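Tryptophan halogenase (PDB 2PYX) probably acts as a flavin-dependent halogenase that binds FAD and chlorinates or otherwise halogenates tryptophan or a related indole substrate. Local coordinates at residues G61-M66 with Y109-S114; F88-R93 with I270-H275; L150-K155 with L508-E513; G169-A174 with W285-P290. All coordinates share one frame; numbering follows the deposited sequence. Where two conformers were deposited one is given.

Contact 1. Residues G61-M66 with Y109-S114; sequences GTWPSM and YLHPFS
Phe113 fills the angle between Trp63 and Pro64, and can be followed outward. CB lies beside Pro64 CG. The ring turns back past the backbone nitrogen, with CG anti to the carbonyl carbon (chi1 -74°), which brings it against the 61-66 segment. One face then receives the proline: Pro64 CD stands almost on the ring normal, 3.6 Å from the Phe113 centroid, a CH-pi contact, while Pro64 CG rests on Phe113 CG and CD2. Phe113 CD1 lies between Pro64 CD and Trp63 CE3. Farther out, in the tryptophan conformer described, Phe113 CE1 comes over a face of the indole, 3.5 Å from Trp63 CE3 and displaced toward the rim. The planes are inclined at 49°, an oblique pairing. CE2 and, at the tip, CZ approach Thr62 O, Phe113 CZ at 3.3 Å; that carbonyl accepts a hydrogen bond from Lys89 NZ, the predicted active-site lysine.

His111 completes the aromatic cluster, its CE1 3.8 Å from Trp63 CH2. Both imidazole nitrogens are engaged elsewhere, ND1 with Glu361, predicted to bind tryptophan, and NE2 with Ser464; Trp63 NE1 bonds to Glu361 O. A rigid proline suits the place over the phenyl face. No hydrogen bond joins the two segments, so dispersion and CH-pi attraction hold them, leaving the polar ends of Trp63 and His111 to converge on Glu361, consistent with a substrate-site wall.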
loop_
_atom_site.group_PDB
_atom_site.type_symbol
_atom_site.label_atom_id
_atom_site.label_comp_id
_atom_site.label_asym_id
_atom_site.label_seq_id
_atom_site.Cartn_x
_atom_site.Cartn_y
_atom_site.Cartn_z
ATOM N N GLY A 61 3.328 0.825 -5.971
ATOM C CA GLY A 61 2.246 1.753 -5.713
ATOM C C GLY A 61 2.125 2.169 -4.249
ATOM O O GLY A 61 2.543 1.462 -3.312
ATOM N N THR A 62 1.473 3.312 -4.060
ATOM C CA THR A 62 1.183 3.856 -2.736
ATOM C C THR A 62 -0.287 4.153 -2.572
ATOM O O THR A 62 -1.074 4.060 -3.508
ATOM C CB THR A 62 1.963 5.150 -2.446
ATOM O OG1 THR A 62 1.252 6.291 -2.928
ATOM C CG2 THR A 62 3.311 5.130 -3.047
ATOM N N TRP A 63 -0.634 4.498 -1.339
ATOM C CA TRP A 63 -1.961 5.006 -0.991
ATOM C C TRP A 63 -1.832 6.541 -0.915
ATOM O O TRP A 63 -0.731 7.089 -0.952
ATOM C CB TRP A 63 -2.522 4.347 0.314
ATOM C CG TRP A 63 -3.153 2.994 0.031
ATOM C CD1 TRP A 63 -2.496 1.849 -0.333
ATOM C CD2 TRP A 63 -4.555 2.665 0.023
ATOM N NE1 TRP A 63 -3.398 0.835 -0.547
ATOM C CE2 TRP A 63 -4.664 1.304 -0.331
ATOM C CE3 TRP A 63 -5.723 3.378 0.296
ATOM C CZ2 TRP A 63 -5.893 0.668 -0.468
ATOM C CZ3 TRP A 63 -6.924 2.738 0.201
ATOM C CH2 TRP A 63 -7.012 1.407 -0.168
ATOM N N PRO A 64 -2.967 7.222 -0.797
ATOM C CA PRO A 64 -2.913 8.670 -0.669
ATOM C C PRO A 64 -2.195 9.186 0.557
ATOM O O PRO A 64 -1.786 10.344 0.559
ATOM C CB PRO A 64 -4.383 9.063 -0.632
ATOM C CG PRO A 64 -5.113 7.962 -1.362
ATOM C CD PRO A 64 -4.344 6.719 -0.969
ATOM N N SER A 65 -2.039 8.341 1.570
ATOM C CA SER A 65 -1.246 8.670 2.747
ATOM C C SER A 65 0.156 9.168 2.390
ATOM O O SER A 65 0.732 9.999 3.116
ATOM C CB SER A 65 -1.147 7.440 3.637
ATOM O OG SER A 65 -0.719 6.314 2.884
HETATM N N MSE A 66 0.689 8.722 1.249
HETATM C CA MSE A 66 2.051 9.057 0.882
HETATM C C MSE A 66 2.193 10.551 0.635
HETATM O O MSE A 66 3.258 11.117 0.865
HETATM C CB MSE A 66 2.491 8.279 -0.339
HETATM C CG MSE A 66 3.974 8.409 -0.643
HETATM SE SE MSE A 66 5.199 7.910 0.805
HETATM C CE MSE A 66 4.998 6.003 0.667
ATOM N N TYR A 109 -13.866 -3.497 -12.942
ATOM C CA TYR A 109 -14.399 -2.518 -12.000
ATOM C C TYR A 109 -13.248 -1.749 -11.345
ATOM O O TYR A 109 -12.097 -2.184 -11.366
ATOM C CB TYR A 109 -15.296 -3.187 -10.959
ATOM C CG TYR A 109 -14.527 -3.855 -9.843
ATOM C CD1 TYR A 109 -14.148 -3.149 -8.713
ATOM C CD2 TYR A 109 -14.114 -5.183 -9.935
ATOM C CE1 TYR A 109 -13.454 -3.759 -7.679
ATOM C CE2 TYR A 109 -13.377 -5.804 -8.909
ATOM C CZ TYR A 109 -13.031 -5.069 -7.786
ATOM O OH TYR A 109 -12.302 -5.681 -6.770
ATOM N N LEU A 110 -13.590 -0.590 -10.783
ATOM C CA LEU A 110 -12.623 0.277 -10.124
ATOM C C LEU A 110 -12.797 0.308 -8.619
ATOM O O LEU A 110 -13.918 0.385 -8.126
ATOM C CB LEU A 110 -12.735 1.732 -10.635
ATOM C CG LEU A 110 -11.640 2.675 -10.111
ATOM C CD1 LEU A 110 -10.214 2.312 -10.539
ATOM C CD2 LEU A 110 -11.990 4.122 -10.487
ATOM N N HIS A 111 -11.666 0.237 -7.915
ATOM C CA HIS A 111 -11.583 0.558 -6.509
ATOM C C HIS A 111 -10.844 1.879 -6.448
ATOM O O HIS A 111 -9.623 1.909 -6.497
ATOM C CB HIS A 111 -10.887 -0.551 -5.692
ATOM C CG HIS A 111 -10.627 -0.180 -4.262
ATOM N ND1 HIS A 111 -9.741 -0.872 -3.463
ATOM C CD2 HIS A 111 -11.082 0.849 -3.507
ATOM C CE1 HIS A 111 -9.696 -0.310 -2.269
ATOM N NE2 HIS A 111 -10.489 0.745 -2.272
ATOM N N PRO A 112 -11.608 2.996 -6.386
ATOM C CA PRO A 112 -10.979 4.318 -6.428
ATOM C C PRO A 112 -10.443 4.730 -5.060
ATOM O O PRO A 112 -10.900 4.204 -4.033
ATOM C CB PRO A 112 -12.120 5.236 -6.810
ATOM C CG PRO A 112 -13.293 4.593 -6.398
ATOM C CD PRO A 112 -13.066 3.098 -6.267
ATOM N N PHE A 113 -9.495 5.667 -5.030
ATOM C CA PHE A 113 -9.061 6.280 -3.783
ATOM C C PHE A 113 -10.064 7.330 -3.231
ATOM O O PHE A 113 -10.121 7.558 -1.997
ATOM C CB PHE A 113 -7.671 6.914 -3.898
ATOM C CG PHE A 113 -6.535 5.931 -3.930
ATOM C CD1 PHE A 113 -6.591 4.765 -3.171
ATOM C CD2 PHE A 113 -5.369 6.222 -4.628
ATOM C CE1 PHE A 113 -5.537 3.879 -3.192
ATOM C CE2 PHE A 113 -4.303 5.356 -4.650
ATOM C CZ PHE A 113 -4.397 4.177 -3.887
ATOM N N SER A 114 -10.867 7.947 -4.101
ATOM C CA SER A 114 -11.847 8.927 -3.654
ATOM C C SER A 114 -12.925 8.250 -2.830
ATOM O O SER A 114 -13.422 7.173 -3.204
ATOM C CB SER A 114 -12.551 9.574 -4.832
ATOM O OG SER A 114 -11.794 10.570 -5.460
#

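Contact 2. Residues F88-R93 with I270-H275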
loop_
_atom_site.group_PDB
_atom_site.type_symbol
_atom_site.label_atom_id
_atom_site.label_comp_id
_atom_site.label_asym_id
_atom_site.label_seq_id
_atom_site.Cartn_x
_atom_site.Cartn_y
_atom_site.Cartn_z
ATOM N N PHE A 88 0.855 9.494 -11.105
ATOM C CA PHE A 88 -0.265 9.553 -10.171
ATOM C C PHE A 88 -1.068 8.293 -10.236
ATOM O O PHE A 88 -1.424 7.848 -11.316
ATOM C CB PHE A 88 -1.166 10.751 -10.498
ATOM C CG PHE A 88 -0.415 12.040 -10.554
ATOM C CD1 PHE A 88 0.019 12.657 -9.394
ATOM C CD2 PHE A 88 -0.093 12.602 -11.766
ATOM C CE1 PHE A 88 0.747 13.837 -9.474
ATOM C CE2 PHE A 88 0.646 13.766 -11.840
ATOM C CZ PHE A 88 1.059 14.373 -10.700
ATOM N N LYS A 89 -1.410 7.761 -9.061
ATOM C CA LYS A 89 -2.244 6.559 -8.948
ATOM C C LYS A 89 -3.557 6.942 -8.264
ATOM O O LYS A 89 -3.539 7.478 -7.167
ATOM C CB LYS A 89 -1.516 5.515 -8.105
ATOM C CG LYS A 89 -2.340 4.295 -7.755
ATOM C CD LYS A 89 -1.608 3.375 -6.801
ATOM C CE LYS A 89 -2.520 2.285 -6.311
ATOM N NZ LYS A 89 -1.856 1.566 -5.183
ATOM N N GLN A 90 -4.686 6.642 -8.888
ATOM C CA GLN A 90 -6.016 6.977 -8.376
ATOM C C GLN A 90 -6.840 5.804 -7.870
ATOM O O GLN A 90 -8.017 5.960 -7.526
ATOM C CB GLN A 90 -6.795 7.763 -9.442
ATOM C CG GLN A 90 -6.195 9.132 -9.648
ATOM C CD GLN A 90 -7.005 9.942 -10.618
ATOM O OE1 GLN A 90 -8.116 10.387 -10.306
ATOM N NE2 GLN A 90 -6.467 10.109 -11.820
ATOM N N GLY A 91 -6.198 4.630 -7.814
ATOM C CA GLY A 91 -6.812 3.404 -7.299
ATOM C C GLY A 91 -6.312 2.195 -8.057
ATOM O O GLY A 91 -5.227 2.225 -8.643
ATOM N N SER A 92 -7.077 1.110 -7.957
ATOM C CA SER A 92 -6.802 -0.160 -8.626
ATOM C C SER A 92 -7.997 -0.551 -9.470
ATOM O O SER A 92 -9.135 -0.525 -9.000
ATOM C CB SER A 92 -6.557 -1.283 -7.625
ATOM O OG SER A 92 -5.384 -1.075 -6.853
ATOM N N ARG A 93 -7.715 -0.887 -10.731
ATOM C CA ARG A 93 -8.739 -1.407 -11.613
ATOM C C ARG A 93 -8.537 -2.897 -11.779
ATOM O O ARG A 93 -7.449 -3.355 -12.143
ATOM C CB ARG A 93 -8.729 -0.752 -12.979
ATOM C CG ARG A 93 -9.951 -1.140 -13.824
ATOM C CD ARG A 93 -9.962 -0.431 -15.144
ATOM N NE ARG A 93 -9.924 1.017 -14.992
ATOM C CZ ARG A 93 -10.963 1.768 -14.632
ATOM N NH1 ARG A 93 -12.128 1.207 -14.382
ATOM N NH2 ARG A 93 -10.830 3.083 -14.517
ATOM N N ILE A 270 -0.256 7.006 -20.184
ATOM C CA ILE A 270 0.015 6.415 -18.863
ATOM C C ILE A 270 -1.323 6.186 -18.181
ATOM O O ILE A 270 -2.143 7.090 -18.123
ATOM C CB ILE A 270 0.862 7.356 -18.013
ATOM C CG1 ILE A 270 2.202 7.691 -18.705
ATOM C CG2 ILE A 270 1.142 6.754 -16.646
ATOM C CD1 ILE A 270 2.927 8.854 -18.073
ATOM N N ALA A 271 -1.546 4.977 -17.668
ATOM C CA ALA A 271 -2.797 4.626 -16.993
ATOM C C ALA A 271 -2.907 5.381 -15.663
ATOM O O ALA A 271 -1.898 5.678 -15.031
ATOM C CB ALA A 271 -2.841 3.138 -16.751
ATOM N N SER A 272 -4.137 5.722 -15.269
ATOM C CA SER A 272 -4.376 6.485 -14.052
ATOM C C SER A 272 -4.364 5.622 -12.794
ATOM O O SER A 272 -4.235 6.165 -11.701
ATOM C CB SER A 272 -5.707 7.200 -14.120
ATOM O OG SER A 272 -5.755 8.113 -15.225
ATOM N N CYS A 273 -4.521 4.315 -12.970
ATOM C CA CYS A 273 -4.620 3.367 -11.839
ATOM C C CYS A 273 -3.673 2.195 -12.038
ATOM O O CYS A 273 -3.253 1.904 -13.144
ATOM C CB CYS A 273 -6.033 2.821 -11.759
ATOM S SG CYS A 273 -7.273 4.067 -11.465
ATOM N N THR A 274 -3.369 1.499 -10.949
ATOM C CA THR A 274 -2.783 0.160 -11.069
ATOM C C THR A 274 -3.820 -0.770 -11.707
ATOM O O THR A 274 -4.999 -0.725 -11.346
ATOM C CB THR A 274 -2.404 -0.382 -9.697
ATOM O OG1 THR A 274 -1.438 0.480 -9.091
ATOM C CG2 THR A 274 -1.856 -1.787 -9.810
ATOM N N HIS A 275 -3.389 -1.639 -12.636
ATOM C CA HIS A 275 -4.265 -2.661 -13.184
ATOM C C HIS A 275 -3.893 -4.000 -12.568
ATOM O O HIS A 275 -2.712 -4.302 -12.335
ATOM C CB HIS A 275 -4.153 -2.720 -14.693
ATOM C CG HIS A 275 -4.719 -1.513 -15.361
ATOM N ND1 HIS A 275 -4.986 -1.479 -16.712
ATOM C CD2 HIS A 275 -5.120 -0.316 -14.865
ATOM C CE1 HIS A 275 -5.492 -0.295 -17.024
ATOM N NE2 HIS A 275 -5.576 0.433 -15.926
HETATM O O HOH W 1 -0.065 6.415 -13.210
HETATM O O HOH W 2 -0.313 -0.201 -6.678
#
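Gly91, Ser92 and Arg93 pair with Thr274 and His275 as neighbouring parallel strands of the mixed sheet, just beyond the break in strand 87-95 at Gln90. Backbone hydrogen bonds do most of the joining. Gln90 N donates to Ser272 O at 2.9 Å, Thr274 N to Gly91 O, and Arg93 N to Thr274 O at 2.8 Å, the last running nearly along the C=O axis. CA-H...O contacts reinforce the ladder, among them Ser92 CA to Thr274 O. Glycine suits position 91 because its backbone angles would jam a CB against the preceding carbonyl; Cys273 packs there, its CB 3.3 Å from Gly91 O.

On the face that carries Ser92 and Thr274, Lys89 crosses the threonine obliquely. It is extended throughout, CG anti to the backbone N (chi1 172°), so its methylenes pass the threonine hydroxyl, CE lying 3.5 Å from Thr274 OG1. The hydroxyl itself hydrogen-bonds to His171 NE2. On the other face of the sheet, Arg93 CB packs on His275 CD2, while the guanidinium turns to Gln145.

Two waters add further links. One lies 2.7 Å from both Phe88 O and Ala271 O and can donate to either, linking strand 87-95 to the loop that leads into strand 274-279, before the regular pairing begins. The other accepts at 2.8 Å from Lys89 NZ, which also bonds to Thr62 O, and lies 2.7 Å from Thr274 OG1.

Contact 3. Residues L150-K155 with L508-E513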
loop_
_atom_site.group_PDB
_atom_site.type_symbol
_atom_site.label_atom_id
_atom_site.label_comp_id
_atom_site.label_asym_id
_atom_site.label_seq_id
_atom_site.Cartn_x
_atom_site.Cartn_y
_atom_site.Cartn_z
ATOM N N LEU A 150 -10.976 7.641 -18.842
ATOM C CA LEU A 150 -10.496 8.631 -19.819
ATOM C C LEU A 150 -9.004 8.947 -19.735
ATOM O O LEU A 150 -8.512 9.811 -20.462
ATOM C CB LEU A 150 -11.273 9.908 -19.611
ATOM C CG LEU A 150 -12.743 9.853 -19.997
ATOM C CD1 LEU A 150 -13.438 11.084 -19.521
ATOM C CD2 LEU A 150 -12.891 9.715 -21.521
ATOM N N GLY A 151 -8.280 8.285 -18.830
ATOM C CA GLY A 151 -6.857 8.492 -18.659
ATOM C C GLY A 151 -6.483 9.827 -18.057
ATOM O O GLY A 151 -5.353 10.312 -18.263
ATOM N N LEU A 152 -7.382 10.392 -17.270
ATOM C CA LEU A 152 -7.135 11.707 -16.727
ATOM C C LEU A 152 -6.454 11.716 -15.351
ATOM O O LEU A 152 -6.572 10.749 -14.573
ATOM C CB LEU A 152 -8.418 12.507 -16.676
ATOM C CG LEU A 152 -9.229 12.612 -17.990
ATOM C CD1 LEU A 152 -10.513 13.368 -17.759
ATOM C CD2 LEU A 152 -8.374 13.302 -19.053
ATOM N N ALA A 153 -5.783 12.821 -15.069
ATOM C CA ALA A 153 -5.026 12.991 -13.847
ATOM C C ALA A 153 -5.952 13.359 -12.662
ATOM O O ALA A 153 -7.139 13.608 -12.853
ATOM C CB ALA A 153 -3.990 14.040 -14.047
ATOM N N PRO A 154 -5.419 13.345 -11.424
ATOM C CA PRO A 154 -6.214 13.749 -10.249
ATOM C C PRO A 154 -6.176 15.240 -9.902
ATOM O O PRO A 154 -6.776 15.663 -8.917
ATOM C CB PRO A 154 -5.514 12.998 -9.100
ATOM C CG PRO A 154 -4.109 12.909 -9.547
ATOM C CD PRO A 154 -4.098 12.829 -11.028
ATOM N N LYS A 155 -5.434 16.005 -10.698
ATOM C CA LYS A 155 -5.230 17.424 -10.417
ATOM C C LYS A 155 -4.766 18.117 -11.696
ATOM O O LYS A 155 -4.492 17.469 -12.674
ATOM C CB LYS A 155 -4.203 17.609 -9.275
ATOM C CG LYS A 155 -2.789 17.115 -9.625
ATOM C CD LYS A 155 -1.884 17.031 -8.411
ATOM C CE LYS A 155 -1.601 18.378 -7.769
ATOM N NZ LYS A 155 -0.709 18.275 -6.537
ATOM N N LEU A 508 -9.734 18.280 -16.694
ATOM C CA LEU A 508 -8.490 17.650 -16.230
ATOM C C LEU A 508 -7.608 17.190 -17.384
ATOM O O LEU A 508 -8.102 16.813 -18.456
ATOM C CB LEU A 508 -8.805 16.446 -15.319
ATOM C CG LEU A 508 -9.341 16.737 -13.918
ATOM C CD1 LEU A 508 -9.957 15.479 -13.291
ATOM C CD2 LEU A 508 -8.276 17.319 -13.012
ATOM N N PRO A 509 -6.277 17.249 -17.186
ATOM C CA PRO A 509 -5.343 16.789 -18.187
ATOM C C PRO A 509 -5.182 15.275 -18.157
ATOM O O PRO A 509 -5.490 14.633 -17.128
ATOM C CB PRO A 509 -4.037 17.413 -17.735
ATOM C CG PRO A 509 -4.150 17.479 -16.227
ATOM C CD PRO A 509 -5.593 17.768 -15.978
ATOM N N THR A 510 -4.660 14.718 -19.232
ATOM C CA THR A 510 -4.172 13.345 -19.185
ATOM C C THR A 510 -2.920 13.280 -18.309
ATOM O O THR A 510 -2.249 14.280 -18.039
ATOM C CB THR A 510 -3.809 12.799 -20.553
ATOM O OG1 THR A 510 -2.696 13.531 -21.079
ATOM C CG2 THR A 510 -4.980 12.853 -21.497
ATOM N N ASN A 511 -2.582 12.074 -17.861
ATOM C CA ASN A 511 -1.424 11.934 -17.028
ATOM C C ASN A 511 -0.161 12.408 -17.700
ATOM O O ASN A 511 0.584 13.146 -17.090
ATOM C CB ASN A 511 -1.264 10.492 -16.586
ATOM C CG ASN A 511 -2.403 10.052 -15.698
ATOM O OD1 ASN A 511 -2.635 10.651 -14.646
ATOM N ND2 ASN A 511 -3.114 9.020 -16.117
ATOM N N ARG A 512 0.074 11.998 -18.946
ATOM C CA ARG A 512 1.304 12.393 -19.629
ATOM C C ARG A 512 1.336 13.909 -19.874
ATOM O O ARG A 512 2.365 14.535 -19.646
ATOM C CB ARG A 512 1.549 11.624 -20.935
ATOM C CG ARG A 512 3.010 11.806 -21.372
ATOM C CD ARG A 512 3.439 10.876 -22.466
ATOM N NE ARG A 512 3.512 9.458 -22.116
ATOM C CZ ARG A 512 4.509 8.866 -21.459
ATOM N NH1 ARG A 512 5.504 9.559 -20.922
ATOM N NH2 ARG A 512 4.465 7.555 -21.270
ATOM N N GLU A 513 0.232 14.496 -20.313
ATOM C CA GLU A 513 0.257 15.948 -20.548
ATOM C C GLU A 513 0.569 16.725 -19.256
ATOM O O GLU A 513 1.330 17.695 -19.285
ATOM C CB GLU A 513 -0.983 16.429 -21.324
ATOM C CG GLU A 513 -2.093 17.110 -20.611
ATOM C CD GLU A 513 -3.306 17.301 -21.519
ATOM O OE1 GLU A 513 -3.205 18.031 -22.549
ATOM O OE2 GLU A 513 -4.376 16.740 -21.205
#
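Ala153 N donates to Pro509 O at 2.8 Å in a nearly straight bond (N-H...O 164°), the shorter of two backbone bonds between the segments. The other is weak, from Asn511 N to Gly151 O at 3.3 Å. They flank the single bridge between Leu152 and Thr510. Glycine suits position 151, where a positive phi closes helix 144-149 in a Schellman motif. Thr510 opens helix 511-520: its OG1 accepts from Glu513 N and its N gives a bond to Glu513 OE2, a capping box.

Leu508 CD1 lies 3.4 Å from Ala153 O, and Leu152 CD2 rests against Leu508 O. Asn511 CG lies anti to the carbonyl carbon (chi1 -65°), which turns its amide toward Gly151 and the small Ala153; OD1 of Asn511 is 3.4 Å from Ala153 CA, while ND2 is held by Ile270 O and Ser272 OG. An alanine in place of Asn511 would probably leave those two acceptors without this donor and weaken the tie between the helix start and the 270-275 segment. Lys155 O, 3.5 Å from Pro509 CD, is buried with no partner in the model. The join combines one sound and one weak backbone bond with apolar packing, at the cost of this carbonyl.

Contact 4. Residues G169-A174 with W285-P290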
loop_
_atom_site.group_PDB
_atom_site.type_symbol
_atom_site.label_atom_id
_atom_site.label_comp_id
_atom_site.label_asym_id
_atom_site.label_seq_id
_atom_site.Cartn_x
_atom_site.Cartn_y
_atom_site.Cartn_z
ATOM N N GLY A 169 -2.614 8.686 -4.776
ATOM C CA GLY A 169 -1.257 8.317 -4.369
ATOM C C GLY A 169 -0.376 8.264 -5.613
ATOM O O GLY A 169 -0.630 8.947 -6.608
ATOM N N TYR A 170 0.640 7.415 -5.567
ATOM C CA TYR A 170 1.634 7.358 -6.625
ATOM C C TYR A 170 1.975 5.943 -7.096
ATOM O O TYR A 170 1.816 4.967 -6.373
ATOM C CB TYR A 170 2.939 8.025 -6.181
ATOM C CG TYR A 170 2.766 9.435 -5.631
ATOM C CD1 TYR A 170 2.718 10.532 -6.484
ATOM C CD2 TYR A 170 2.691 9.642 -4.263
ATOM C CE1 TYR A 170 2.587 11.819 -5.979
ATOM C CE2 TYR A 170 2.534 10.909 -3.741
ATOM C CZ TYR A 170 2.490 11.994 -4.609
ATOM O OH TYR A 170 2.366 13.262 -4.084
ATOM N N HIS A 171 2.480 5.882 -8.323
ATOM C CA HIS A 171 3.357 4.803 -8.772
ATOM C C HIS A 171 4.771 5.385 -8.778
ATOM O O HIS A 171 4.959 6.519 -9.237
ATOM C CB HIS A 171 2.991 4.369 -10.186
ATOM C CG HIS A 171 1.620 3.792 -10.315
ATOM N ND1 HIS A 171 0.726 4.200 -11.285
ATOM C CD2 HIS A 171 1.000 2.806 -9.622
ATOM C CE1 HIS A 171 -0.392 3.504 -11.161
ATOM N NE2 HIS A 171 -0.252 2.652 -10.159
ATOM N N LEU A 172 5.745 4.618 -8.294
ATOM C CA LEU A 172 7.105 5.141 -8.142
ATOM C C LEU A 172 8.152 4.051 -8.323
ATOM O O LEU A 172 7.836 2.870 -8.257
ATOM C CB LEU A 172 7.267 5.832 -6.768
ATOM C CG LEU A 172 6.982 5.000 -5.496
ATOM C CD1 LEU A 172 8.135 4.066 -5.064
ATOM C CD2 LEU A 172 6.622 5.888 -4.299
ATOM N N ASN A 173 9.387 4.484 -8.549
ATOM C CA ASN A 173 10.563 3.593 -8.513
ATOM C C ASN A 173 11.092 3.613 -7.070
ATOM O O ASN A 173 11.565 4.657 -6.591
ATOM C CB ASN A 173 11.600 4.138 -9.498
ATOM C CG ASN A 173 12.910 3.356 -9.505
ATOM O OD1 ASN A 173 13.455 2.980 -8.460
ATOM N ND2 ASN A 173 13.476 3.190 -10.716
ATOM N N ALA A 174 10.989 2.505 -6.366
ATOM C CA ALA A 174 11.354 2.489 -4.940
ATOM C C ALA A 174 12.824 2.767 -4.655
ATOM O O ALA A 174 13.168 3.390 -3.633
ATOM C CB ALA A 174 10.935 1.190 -4.281
ATOM N N TRP A 285 -0.196 -7.768 -12.084
ATOM C CA TRP A 285 -0.172 -6.328 -11.808
ATOM C C TRP A 285 0.460 -5.607 -12.986
ATOM O O TRP A 285 1.261 -6.186 -13.737
ATOM C CB TRP A 285 0.561 -5.975 -10.528
ATOM C CG TRP A 285 2.052 -5.931 -10.604
ATOM C CD1 TRP A 285 2.830 -4.985 -11.212
ATOM C CD2 TRP A 285 2.957 -6.837 -9.966
ATOM N NE1 TRP A 285 4.164 -5.248 -10.985
ATOM C CE2 TRP A 285 4.259 -6.392 -10.228
ATOM C CE3 TRP A 285 2.781 -7.996 -9.187
ATOM C CZ2 TRP A 285 5.384 -7.067 -9.739
ATOM C CZ3 TRP A 285 3.889 -8.663 -8.729
ATOM C CH2 TRP A 285 5.175 -8.204 -9.012
ATOM N N ASP A 286 0.074 -4.344 -13.156
ATOM C CA ASP A 286 0.584 -3.558 -14.272
ATOM C C ASP A 286 0.606 -2.132 -13.734
ATOM O O ASP A 286 -0.452 -1.554 -13.495
ATOM C CB ASP A 286 -0.293 -3.768 -15.508
ATOM C CG ASP A 286 0.296 -3.140 -16.770
ATOM O OD1 ASP A 286 0.948 -2.073 -16.663
ATOM O OD2 ASP A 286 0.029 -3.706 -17.865
ATOM N N ILE A 287 1.805 -1.614 -13.495
ATOM C CA ILE A 287 2.041 -0.302 -12.848
ATOM C C ILE A 287 2.696 0.580 -13.904
ATOM O O ILE A 287 3.803 0.284 -14.355
ATOM C CB ILE A 287 2.972 -0.457 -11.623
ATOM C CG1 ILE A 287 2.157 -1.032 -10.447
ATOM C CG2 ILE A 287 3.598 0.860 -11.187
ATOM C CD1 ILE A 287 2.976 -1.410 -9.251
ATOM N N GLY A 288 2.040 1.681 -14.242
ATOM C CA GLY A 288 2.527 2.602 -15.273
ATOM C C GLY A 288 3.331 3.740 -14.671
ATOM O O GLY A 288 2.802 4.545 -13.878
ATOM N N LEU A 289 4.629 3.764 -15.002
ATOM C CA LEU A 289 5.542 4.881 -14.701
ATOM C C LEU A 289 5.688 5.709 -15.991
ATOM O O LEU A 289 5.214 5.312 -17.032
ATOM C CB LEU A 289 6.928 4.399 -14.225
ATOM C CG LEU A 289 6.959 3.412 -13.045
ATOM C CD1 LEU A 289 8.381 3.033 -12.707
ATOM C CD2 LEU A 289 6.290 3.963 -11.821
ATOM N N PRO A 290 6.267 6.901 -15.885
ATOM C CA PRO A 290 6.415 7.685 -17.109
ATOM C C PRO A 290 7.271 7.008 -18.180
ATOM O O PRO A 290 6.961 7.137 -19.349
ATOM C CB PRO A 290 7.093 8.964 -16.614
ATOM C CG PRO A 290 6.760 9.057 -15.176
ATOM C CD PRO A 290 6.717 7.632 -14.692
#
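His171 points its imidazole at the end of strand 282-288, where Ile287 and Gly288 receive it. The ring swings back beside its own backbone nitrogen, CG anti to the carbonyl carbon (chi1 -63°), and comes to lie obliquely against the isoleucine. Ile287 CG2 sits 3.6 Å from His171 CD2 and as near to CG, placing the methyl beside the carbon side of the ring. The next residue offers different chemistry: Gly288 N stands over one face, displaced toward the rim, and Gly288 O approaches ND1 at 3.3 Å. At this glycine it is backbone, rather than a side chain, that meets the imidazole.

Leu289 works from another direction. Its branch end, CD2, lies 3.6 Å from Leu172 N and 3.7 Å from both His171 C and His171 CB, so a methyl packs on the peptide as well as on the root of the histidine. The far nitrogen of the histidine, His171 NE2, is held by Thr274 OG1, which probably steadies the ring's rotation. Replacing His171 with an alanine would probably leave Thr274 without this bond and open a gap beside the Ile287 methyl.

Strand 169-172 pairs with strands 60-61 and 87-95, whereas strand 282-288 runs beside 274-279 and 292-299. The contact therefore joins, without strand pairing, two parts of the same mixed sheet, with Asn173 capping helix 174-187 just beyond it.

Contacts 1, 2 and 4 share one mixed sheet, with strand 87-95 pairing with 108-112, 169-172 and 274-279. The centre of contact 2 is about 8 Å from those of both contact 1 and contact 4, and all three gather round Lys89, the predicted active-site residue. Contact 3 lies farther out, its centre about 11 Å from that of contact 2. Along the chain contact 1 closes before contacts 3 and 4 open, contact 2 crosses contacts 1, 3 and 4, and contact 4 is nested within contact 3. Contacts 1, 2 and 4 thus bring distant parts of the sequence to the probable substrate site, while contact 3 ties the C-terminal helix 511-520 to the outside of that region.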